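Local coordinates for general secretion pathway protein L (Vibrio parahaemolyticus, PDB 2W7V) that probably helps build the inner-membrane assembly of the type II secretion system, with a periplasmic domain that forms a dimer, at residues Val8-Trp13 with Glu62-Glu67; Thr30-Asp35 with Gly39-His44. All blocks are in the same frame, centred on the assembly; numbering follows the deposited sequence.

The modelled chain starts close to the short helix 8-13, which supplies the first half of contact 1. It then passes through helix 17-22 into strand 28-35, turns tightly and comes back as strand 40-47; contact 2 is the pairing within this hairpin. After helix 51-61 the chain reaches strand 64-73, whose first residues lie beside helix 8-13, and contact 1 closes a loop of 48 residues. Contact 2 is thus nested entirely inside contact 1. The two also touch, because helix 8-13 rests on Tyr34, Gly39 and Val41. Together they tie the N-terminal helix to both outermost strands of the chain's four-stranded antiparallel sheet.

Contact 1 of 2, residues Val8-Trp13 with Glu62-Glu67; sequences VAMLSW and EKFNVE
Met10, present as selenomethionine, carries its selenium up to the ring of Phe64, where Met10 SE lies 3.6 Å from Phe64 CE1. The approach is oblique: Met10 SE is 4.7 Å from the centroid of the Phe64 ring and 63° off the ring normal. The terminal CE of Met10 continues along the ring to lie 4.1 Å from Phe64 CD1. Trp13 meets the neighbouring part of the same ring. Trp13 CB is 4.1 Å from Phe64 CZ, while Trp13 O lies at the ring edge, in the ring plane, 4.0 Å from Phe64 CZ. No hydrogen bond spans the contact, and one aromatic ring provides nearly all that the strand offers to the helix.

The reach of Met10 comes from its bends. CG leaves trans to the backbone N, and turns at chi2 (67°) and chi3 (65°) fold the chain so that SE and CE approach the ring. Trp13 was modelled in two conformers, so the placing of its indole is less certain.

Behind this first shell the helix is held by bonds within it and just before it. Val8 O accepts Ser12 N and Ser12 OG from opposite faces of its carbonyl plane, and Met10 N is hydrogen-bonded to Asp7 OD1, just ahead of the helix. Arg86 of strand 78-86 touches Ala9, Met10 and Trp13, while Leu11 packs on Phe32 of the second subunit. On the other side, Asn65 and Glu67 pair through their backbones with strand 78-86.

The selenium and ring form a Met-aromatic contact, joining the N-terminal helix to an outermost strand in a helix-and-sheet arrangement consistent with the circularly permuted ferredoxin-like fold of GspL periplasmic domains.

Contact 2 of 2, residues Thr30-Asp35 with Gly39-His44; sequences TSFKYD and GEVRIH
His44 O is approached by two successive backbone N-H groups. Thr30 N donates to His44 O over 3.1 Å from 37° above the carbonyl plane, and Ser31 N adds a straighter but weak bond of 3.4 Å to His44 O. Two residues facing one make this a classic beta bulge. From this bulge to the turn, Ser31 with His44, Lys33 with Arg42 and Asp35 with Glu40 are the hydrogen-bonded pairs, with Lys33 N to Arg42 O the shortest bond at 2.7 Å. Gly39 and Glu40 both face Asp35, so the turn end closes in a G1 bulge, where Gly39 takes a positive phi.

The side chains of these hydrogen-bonded pairs share one face of the sheet. Arg42 has a second conformer, so its side-chain contacts hold for the one described and are less certain. There it bends at chi3 (-81°), and Arg42 NH1 forms a salt bridge with Glu40 OE1 at 3.1 Å. Asp35 OD2 adds a long ion pair, 3.9 Å from Arg42 NH1, its carboxylate plane turned 83° from the guanidinium. Arg42 NH2 lies alongside Lys33 CD at 3.8 Å. Lys33 and Arg42 both reach weakly toward a phosphate ion, probably from the crystallisation liquor.

On the other face Val41 serves both aromatic residues with separate branches. Val41 CG1 lies 4.1 Å from Phe32 CD2, the two side chains running side by side; Val41 CG2 meets the Tyr34 ring at its edge, 4.1 Å from Tyr34 CD1, with the two side chains crossing at about a right angle.

Helix 8-13 covers this apolar face at Tyr34 and Val41, and Tyr34 OH is hydrogen-bonded to Asp7 O just before that helix. Strand 78-86 pairs with 40-47 on its far side, while Phe32, Lys33 and Tyr34 join a strand of the second subunit, carrying the sheet across the dimer.

Contact 1 of 2, residues Val8-Trp13 with Glu62-Glu67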
ATOM      1  N   VAL A   8      10.475   5.589  -5.732  1.00 31.54           N
ATOM      2  CA  VAL A   8      10.415   6.257  -4.439  1.00 30.55           C
ATOM      3  C   VAL A   8       9.429   7.428  -4.329  1.00 30.05           C
ATOM      4  O   VAL A   8       8.899   7.671  -3.242  1.00 30.13           O
ATOM      5  CB  VAL A   8      11.834   6.779  -4.065  1.00 30.76           C
ATOM      6  CG1 VAL A   8      11.751   8.023  -3.208  1.00 30.53           C
ATOM      7  CG2 VAL A   8      12.640   5.681  -3.392  1.00 30.54           C
ATOM      8  N   ALA A   9       9.221   8.187  -5.407  1.00 29.25           N
ATOM      9  CA  ALA A   9       8.256   9.312  -5.379  1.00 28.70           C
ATOM     10  C   ALA A   9       6.820   8.815  -5.183  1.00 27.33           C
ATOM     11  O   ALA A   9       6.083   9.316  -4.346  1.00 28.41           O
ATOM     12  CB  ALA A   9       8.371  10.177  -6.625  1.00 28.64           C
HETATM   13  N   MSE A  10       6.439   7.789  -5.913  1.00 25.39           N
HETATM   14  CA  MSE A  10       5.165   7.138  -5.655  1.00 23.50           C
HETATM   15  C   MSE A  10       5.065   6.514  -4.243  1.00 21.69           C
HETATM   16  O   MSE A  10       4.033   6.598  -3.608  1.00 21.19           O
HETATM   17  CB  MSE A  10       4.888   6.092  -6.730  1.00 23.52           C
HETATM   18  CG  MSE A  10       3.511   5.457  -6.583  1.00 27.43           C
HETATM   19 SE   MSE A  10       1.941   6.618  -6.884  1.00 38.43          SE
HETATM   20  CE  MSE A  10       2.245   6.982  -8.740  1.00 30.94           C
ATOM     21  N   LEU A  11       6.134   5.900  -3.769  1.00 20.00           N
ATOM     22  CA  LEU A  11       6.163   5.380  -2.411  1.00 19.72           C
ATOM     23  C   LEU A  11       5.878   6.483  -1.387  1.00 18.99           C
ATOM     24  O   LEU A  11       5.095   6.308  -0.478  1.00 17.09           O
ATOM     25  CB  LEU A  11       7.509   4.700  -2.129  1.00 19.34           C
ATOM     26  CG  LEU A  11       7.630   3.852  -0.866  1.00 18.41           C
ATOM     27  CD1 LEU A  11       6.595   2.762  -0.865  1.00 15.40           C
ATOM     28  CD2 LEU A  11       9.016   3.259  -0.814  1.00 18.63           C
ATOM     29  N   SER A  12       6.489   7.641  -1.564  1.00 19.81           N
ATOM     30  CA  SER A  12       6.240   8.758  -0.673  1.00 21.03           C
ATOM     31  C   SER A  12       4.794   9.245  -0.704  1.00 22.15           C
ATOM     32  O   SER A  12       4.183   9.392   0.372  1.00 23.19           O
ATOM     33  CB  SER A  12       7.199   9.904  -0.980  1.00 20.72           C
ATOM     34  OG  SER A  12       8.549   9.475  -0.815  1.00 20.89           O
ATOM     35  N   TRP A  13       4.248   9.452  -1.912  1.00 22.28           N
ATOM     36  CA  TRP A  13       2.932  10.085  -2.091  0.50 22.77           C
ATOM     37  C   TRP A  13       1.786   9.113  -1.786  1.00 23.12           C
ATOM     38  O   TRP A  13       0.686   9.528  -1.451  1.00 23.73           O
ATOM     39  CB  TRP A  13       2.742  10.646  -3.525  0.50 23.25           C
ATOM     40  CG  TRP A  13       3.868  11.523  -4.086  0.50 23.15           C
ATOM     41  CD1 TRP A  13       4.718  12.337  -3.393  0.50 23.55           C
ATOM     42  CD2 TRP A  13       4.212  11.679  -5.474  0.50 24.20           C
ATOM     43  NE1 TRP A  13       5.583  12.977  -4.261  0.50 23.72           N
ATOM     44  CE2 TRP A  13       5.289  12.588  -5.540  0.50 23.57           C
ATOM     45  CE3 TRP A  13       3.707  11.139  -6.669  0.50 23.51           C
ATOM     46  CZ2 TRP A  13       5.874  12.957  -6.744  0.50 24.51           C
ATOM     47  CZ3 TRP A  13       4.283  11.506  -7.857  0.50 23.64           C
ATOM     48  CH2 TRP A  13       5.359  12.408  -7.893  0.50 24.08           C
ATOM     49  N   GLU A  62      -6.287  14.878  -9.050  1.00 15.35           N
ATOM     50  CA  GLU A  62      -5.616  16.129  -8.720  1.00 16.11           C
ATOM     51  C   GLU A  62      -4.106  15.974  -8.608  1.00 16.17           C
ATOM     52  O   GLU A  62      -3.364  16.894  -8.944  1.00 16.26           O
ATOM     53  CB  GLU A  62      -6.167  16.702  -7.407  1.00 16.27           C
ATOM     54  CG  GLU A  62      -7.662  17.027  -7.463  1.00 17.48           C
ATOM     55  CD  GLU A  62      -8.222  17.631  -6.180  1.00 18.15           C
ATOM     56  OE1 GLU A  62      -7.453  17.812  -5.201  1.00 20.80           O
ATOM     57  OE2 GLU A  62      -9.443  17.933  -6.172  1.00 20.28           O
ATOM     58  N   LYS A  63      -3.654  14.820  -8.119  1.00 16.13           N
ATOM     59  CA  LYS A  63      -2.234  14.597  -7.884  1.00 16.20           C
ATOM     60  C   LYS A  63      -1.675  13.313  -8.539  1.00 16.20           C
ATOM     61  O   LYS A  63      -0.476  13.057  -8.460  1.00 15.38           O
ATOM     62  CB  LYS A  63      -1.981  14.565  -6.366  1.00 16.30           C
ATOM     63  CG  LYS A  63      -2.282  15.886  -5.616  1.00 16.14           C
ATOM     64  CD  LYS A  63      -1.149  16.899  -5.665  1.00 15.24           C
ATOM     65  CE  LYS A  63      -1.656  18.299  -5.356  1.00 15.29           C
ATOM     66  NZ  LYS A  63      -0.659  19.180  -4.658  1.00 16.56           N
ATOM     67  N   PHE A  64      -2.548  12.499  -9.147  1.00 16.36           N
ATOM     68  CA  PHE A  64      -2.141  11.270  -9.823  1.00 16.79           C
ATOM     69  C   PHE A  64      -2.685  11.169 -11.239  1.00 17.40           C
ATOM     70  O   PHE A  64      -3.700  11.768 -11.552  1.00 18.79           O
ATOM     71  CB  PHE A  64      -2.592  10.029  -9.031  1.00 17.25           C
ATOM     72  CG  PHE A  64      -1.999   9.928  -7.644  1.00 17.13           C
ATOM     73  CD1 PHE A  64      -0.694   9.567  -7.466  1.00 17.73           C
ATOM     74  CD2 PHE A  64      -2.758  10.226  -6.527  1.00 18.20           C
ATOM     75  CE1 PHE A  64      -0.146   9.481  -6.191  1.00 19.09           C
ATOM     76  CE2 PHE A  64      -2.233  10.141  -5.269  1.00 17.99           C
ATOM     77  CZ  PHE A  64      -0.926   9.769  -5.094  1.00 18.50           C
ATOM     78  N   ASN A  65      -1.979  10.426 -12.094  1.00 17.37           N
ATOM     79  CA  ASN A  65      -2.552   9.846 -13.297  1.00 17.40           C
ATOM     80  C   ASN A  65      -3.471   8.671 -12.852  1.00 17.40           C
ATOM     81  O   ASN A  65      -2.995   7.672 -12.329  1.00 17.02           O
ATOM     82  CB  ASN A  65      -1.402   9.399 -14.228  1.00 17.78           C
ATOM     83  CG  ASN A  65      -1.862   8.958 -15.629  1.00 18.83           C
ATOM     84  OD1 ASN A  65      -3.015   8.591 -15.857  1.00 24.60           O
ATOM     85  ND2 ASN A  65      -0.926   8.967 -16.569  1.00 22.81           N
ATOM     86  N   VAL A  66      -4.784   8.814 -13.032  1.00 17.78           N
ATOM     87  CA  VAL A  66      -5.786   7.809 -12.586  1.00 17.49           C
ATOM     88  C   VAL A  66      -6.451   7.154 -13.796  1.00 17.17           C
ATOM     89  O   VAL A  66      -6.859   7.853 -14.734  1.00 16.14           O
ATOM     90  CB  VAL A  66      -6.931   8.463 -11.724  1.00 18.25           C
ATOM     91  CG1 VAL A  66      -7.745   7.400 -10.955  1.00 16.85           C
ATOM     92  CG2 VAL A  66      -6.358   9.426 -10.710  1.00 20.72           C
ATOM     93  N   GLU A  67      -6.554   5.826 -13.760  1.00 16.08           N
ATOM     94  CA  GLU A  67      -7.441   5.087 -14.626  1.00 15.74           C
ATOM     95  C   GLU A  67      -8.449   4.332 -13.758  1.00 14.80           C
ATOM     96  O   GLU A  67      -8.090   3.625 -12.837  1.00 13.51           O
ATOM     97  CB  GLU A  67      -6.660   4.102 -15.471  1.00 15.58           C
ATOM     98  CG  GLU A  67      -5.509   4.752 -16.228  1.00 18.07           C
ATOM     99  CD  GLU A  67      -4.707   3.741 -16.996  1.00 19.06           C
ATOM    100  OE1 GLU A  67      -5.273   3.193 -17.978  1.00 23.88           O
ATOM    101  OE2 GLU A  67      -3.531   3.465 -16.591  1.00 23.65           O
TER

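Contact 2 of 2, residues Thr30-Asp35 with Gly39-His44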
ATOM      1  N   THR A  30     -10.852  -2.358  -0.123  1.00  9.88           N
ATOM      2  CA  THR A  30     -10.657  -3.758   0.193  1.00  9.50           C
ATOM      3  C   THR A  30      -9.194  -4.214  -0.035  1.00  9.89           C
ATOM      4  O   THR A  30      -8.680  -5.098   0.665  1.00  8.81           O
ATOM      5  CB  THR A  30     -11.615  -4.617  -0.616  1.00  9.56           C
ATOM      6  OG1 THR A  30     -11.408  -4.375  -1.991  1.00 10.12           O
ATOM      7  CG2 THR A  30     -13.059  -4.282  -0.281  1.00  8.73           C
ATOM      8  N   SER A  31      -8.500  -3.600  -0.994  1.00 10.53           N
ATOM      9  CA  SER A  31      -7.065  -3.846  -1.096  1.00 10.88           C
ATOM     10  C   SER A  31      -6.352  -2.780  -1.859  1.00 10.46           C
ATOM     11  O   SER A  31      -6.939  -2.061  -2.611  1.00 10.16           O
ATOM     12  CB  SER A  31      -6.777  -5.184  -1.783  1.00 10.93           C
ATOM     13  OG  SER A  31      -6.820  -5.036  -3.182  1.00 11.81           O
ATOM     14  N   PHE A  32      -5.054  -2.697  -1.660  1.00 11.51           N
ATOM     15  CA  PHE A  32      -4.249  -1.912  -2.550  1.00 12.07           C
ATOM     16  C   PHE A  32      -2.819  -2.343  -2.604  1.00 12.66           C
ATOM     17  O   PHE A  32      -2.240  -2.742  -1.590  1.00 12.36           O
ATOM     18  CB  PHE A  32      -4.393  -0.437  -2.254  1.00 13.11           C
ATOM     19  CG  PHE A  32      -3.506   0.070  -1.204  1.00 11.42           C
ATOM     20  CD1 PHE A  32      -4.022   0.493  -0.026  1.00 14.67           C
ATOM     21  CD2 PHE A  32      -2.162   0.219  -1.455  1.00 14.55           C
ATOM     22  CE1 PHE A  32      -3.187   0.988   0.977  1.00 16.85           C
ATOM     23  CE2 PHE A  32      -1.324   0.696  -0.530  1.00 16.34           C
ATOM     24  CZ  PHE A  32      -1.812   1.081   0.730  1.00 16.67           C
ATOM     25  N   LYS A  33      -2.250  -2.232  -3.801  1.00 13.75           N
ATOM     26  CA  LYS A  33      -0.900  -2.690  -4.046  1.00 14.57           C
ATOM     27  C   LYS A  33      -0.048  -1.644  -4.672  1.00 14.74           C
ATOM     28  O   LYS A  33      -0.404  -1.139  -5.696  1.00 16.20           O
ATOM     29  CB  LYS A  33      -0.913  -3.889  -4.987  1.00 15.61           C
ATOM     30  CG  LYS A  33       0.489  -4.486  -5.202  1.00 15.11           C
ATOM     31  CD  LYS A  33       0.463  -5.916  -5.537  1.00 14.83           C
ATOM     32  CE  LYS A  33       1.836  -6.568  -5.363  1.00 15.98           C
ATOM     33  NZ  LYS A  33       1.642  -8.096  -5.224  1.00 14.51           N
ATOM     34  N   TYR A  34       1.093  -1.365  -4.064  1.00 15.13           N
ATOM     35  CA  TYR A  34       2.217  -0.646  -4.668  1.00 15.82           C
ATOM     36  C   TYR A  34       3.214  -1.601  -5.320  1.00 16.34           C
ATOM     37  O   TYR A  34       3.657  -2.599  -4.688  1.00 16.09           O
ATOM     38  CB  TYR A  34       2.947   0.171  -3.606  1.00 15.46           C
ATOM     39  CG  TYR A  34       4.267   0.771  -4.024  1.00 14.78           C
ATOM     40  CD1 TYR A  34       4.334   1.929  -4.806  1.00 16.99           C
ATOM     41  CD2 TYR A  34       5.468   0.202  -3.601  1.00 13.72           C
ATOM     42  CE1 TYR A  34       5.583   2.481  -5.170  1.00 13.28           C
ATOM     43  CE2 TYR A  34       6.668   0.721  -3.954  1.00 12.99           C
ATOM     44  CZ  TYR A  34       6.740   1.851  -4.735  1.00 12.06           C
ATOM     45  OH  TYR A  34       8.007   2.305  -5.046  1.00 12.53           O
ATOM     46  N   ASP A  35       3.573  -1.266  -6.565  1.00 16.66           N
ATOM     47  CA  ASP A  35       4.576  -1.982  -7.357  1.00 17.13           C
ATOM     48  C   ASP A  35       5.676  -0.950  -7.673  1.00 17.46           C
ATOM     49  O   ASP A  35       5.497  -0.053  -8.496  1.00 17.50           O
ATOM     50  CB  ASP A  35       3.904  -2.556  -8.620  1.00 17.38           C
ATOM     51  CG  ASP A  35       4.866  -3.151  -9.613  1.00 17.96           C
ATOM     52  OD1 ASP A  35       6.078  -3.291  -9.364  1.00 21.25           O
ATOM     53  OD2 ASP A  35       4.375  -3.515 -10.690  1.00 24.39           O
ATOM     54  N   GLY A  39       6.190   1.591 -10.481  1.00 16.09           N
ATOM     55  CA  GLY A  39       5.715   2.864  -9.844  1.00 16.08           C
ATOM     56  C   GLY A  39       4.222   3.132  -9.905  1.00 15.25           C
ATOM     57  O   GLY A  39       3.789   4.257 -10.083  1.00 15.11           O
ATOM     58  N   GLU A  40       3.437   2.075  -9.731  1.00 15.21           N
ATOM     59  CA  GLU A  40       1.998   2.162  -9.744  1.00 14.80           C
ATOM     60  C   GLU A  40       1.461   1.734  -8.429  1.00 13.89           C
ATOM     61  O   GLU A  40       2.057   0.923  -7.738  1.00 16.15           O
ATOM     62  CB  GLU A  40       1.385   1.203 -10.743  1.00 14.79           C
ATOM     63  CG  GLU A  40       1.821   1.346 -12.134  1.00 15.81           C
ATOM     64  CD  GLU A  40       1.155   0.314 -13.034  1.00 15.62           C
ATOM     65  OE1 GLU A  40       0.465  -0.596 -12.510  1.00 18.77           O
ATOM     66  OE2 GLU A  40       1.341   0.413 -14.240  1.00 12.27           O
ATOM     67  N   VAL A  41       0.278   2.230  -8.143  1.00 12.75           N
ATOM     68  CA  VAL A  41      -0.566   1.734  -7.116  1.00 11.88           C
ATOM     69  C   VAL A  41      -1.910   1.274  -7.730  1.00 11.68           C
ATOM     70  O   VAL A  41      -2.547   1.994  -8.476  1.00 10.82           O
ATOM     71  CB  VAL A  41      -0.790   2.843  -6.062  1.00 12.24           C
ATOM     72  CG1 VAL A  41      -1.663   2.344  -4.896  1.00  9.37           C
ATOM     73  CG2 VAL A  41       0.593   3.350  -5.505  1.00 11.70           C
ATOM     74  N   ARG A  42      -2.328   0.057  -7.403  1.00 12.00           N
ATOM     75  CA  ARG A  42      -3.647  -0.417  -7.771  0.60 11.85           C
ATOM     76  C   ARG A  42      -4.521  -0.630  -6.529  1.00 11.67           C
ATOM     77  O   ARG A  42      -4.126  -1.269  -5.566  1.00 11.67           O
ATOM     78  CB  ARG A  42      -3.499  -1.678  -8.589  0.60 11.99           C
ATOM     79  CG  ARG A  42      -2.441  -1.526  -9.692  0.60 12.48           C
ATOM     80  CD  ARG A  42      -2.284  -2.812 -10.497  0.60 12.72           C
ATOM     81  NE  ARG A  42      -1.436  -3.789  -9.808  0.60 13.12           N
ATOM     82  CZ  ARG A  42      -0.114  -3.710  -9.736  0.60 12.55           C
ATOM     83  NH1 ARG A  42       0.545  -2.694 -10.284  0.60 12.73           N
ATOM     84  NH2 ARG A  42       0.553  -4.652  -9.100  0.60 13.00           N
ATOM     85  N   ILE A  43      -5.718  -0.077  -6.582  1.00 11.98           N
ATOM     86  CA  ILE A  43      -6.649  -0.031  -5.487  1.00 12.28           C
ATOM     87  C   ILE A  43      -7.954  -0.711  -5.844  1.00 12.46           C
ATOM     88  O   ILE A  43      -8.544  -0.364  -6.827  1.00 13.55           O
ATOM     89  CB  ILE A  43      -6.994   1.454  -5.187  1.00 12.07           C
ATOM     90  CG1 ILE A  43      -5.724   2.240  -4.742  1.00 12.17           C
ATOM     91  CG2 ILE A  43      -8.034   1.534  -4.088  1.00 12.25           C
ATOM     92  CD1 ILE A  43      -5.857   3.769  -4.841  1.00 11.38           C
ATOM     93  N   HIS A  44      -8.422  -1.658  -5.047  1.00 11.80           N
ATOM     94  CA  HIS A  44      -9.775  -2.126  -5.194  1.00 12.40           C
ATOM     95  C   HIS A  44     -10.605  -1.531  -4.073  1.00 11.43           C
ATOM     96  O   HIS A  44     -10.118  -1.371  -2.979  1.00 11.33           O
ATOM     97  CB  HIS A  44      -9.887  -3.651  -5.190  1.00 12.75           C
ATOM     98  CG  HIS A  44      -9.070  -4.326  -6.248  1.00 14.57           C
ATOM     99  ND1 HIS A  44      -8.839  -5.691  -6.252  1.00 17.03           N
ATOM    100  CD2 HIS A  44      -8.391  -3.829  -7.309  1.00 15.95           C
ATOM    101  CE1 HIS A  44      -8.064  -5.995  -7.283  1.00 19.16           C
ATOM    102  NE2 HIS A  44      -7.787  -4.883  -7.943  1.00 15.40           N
TER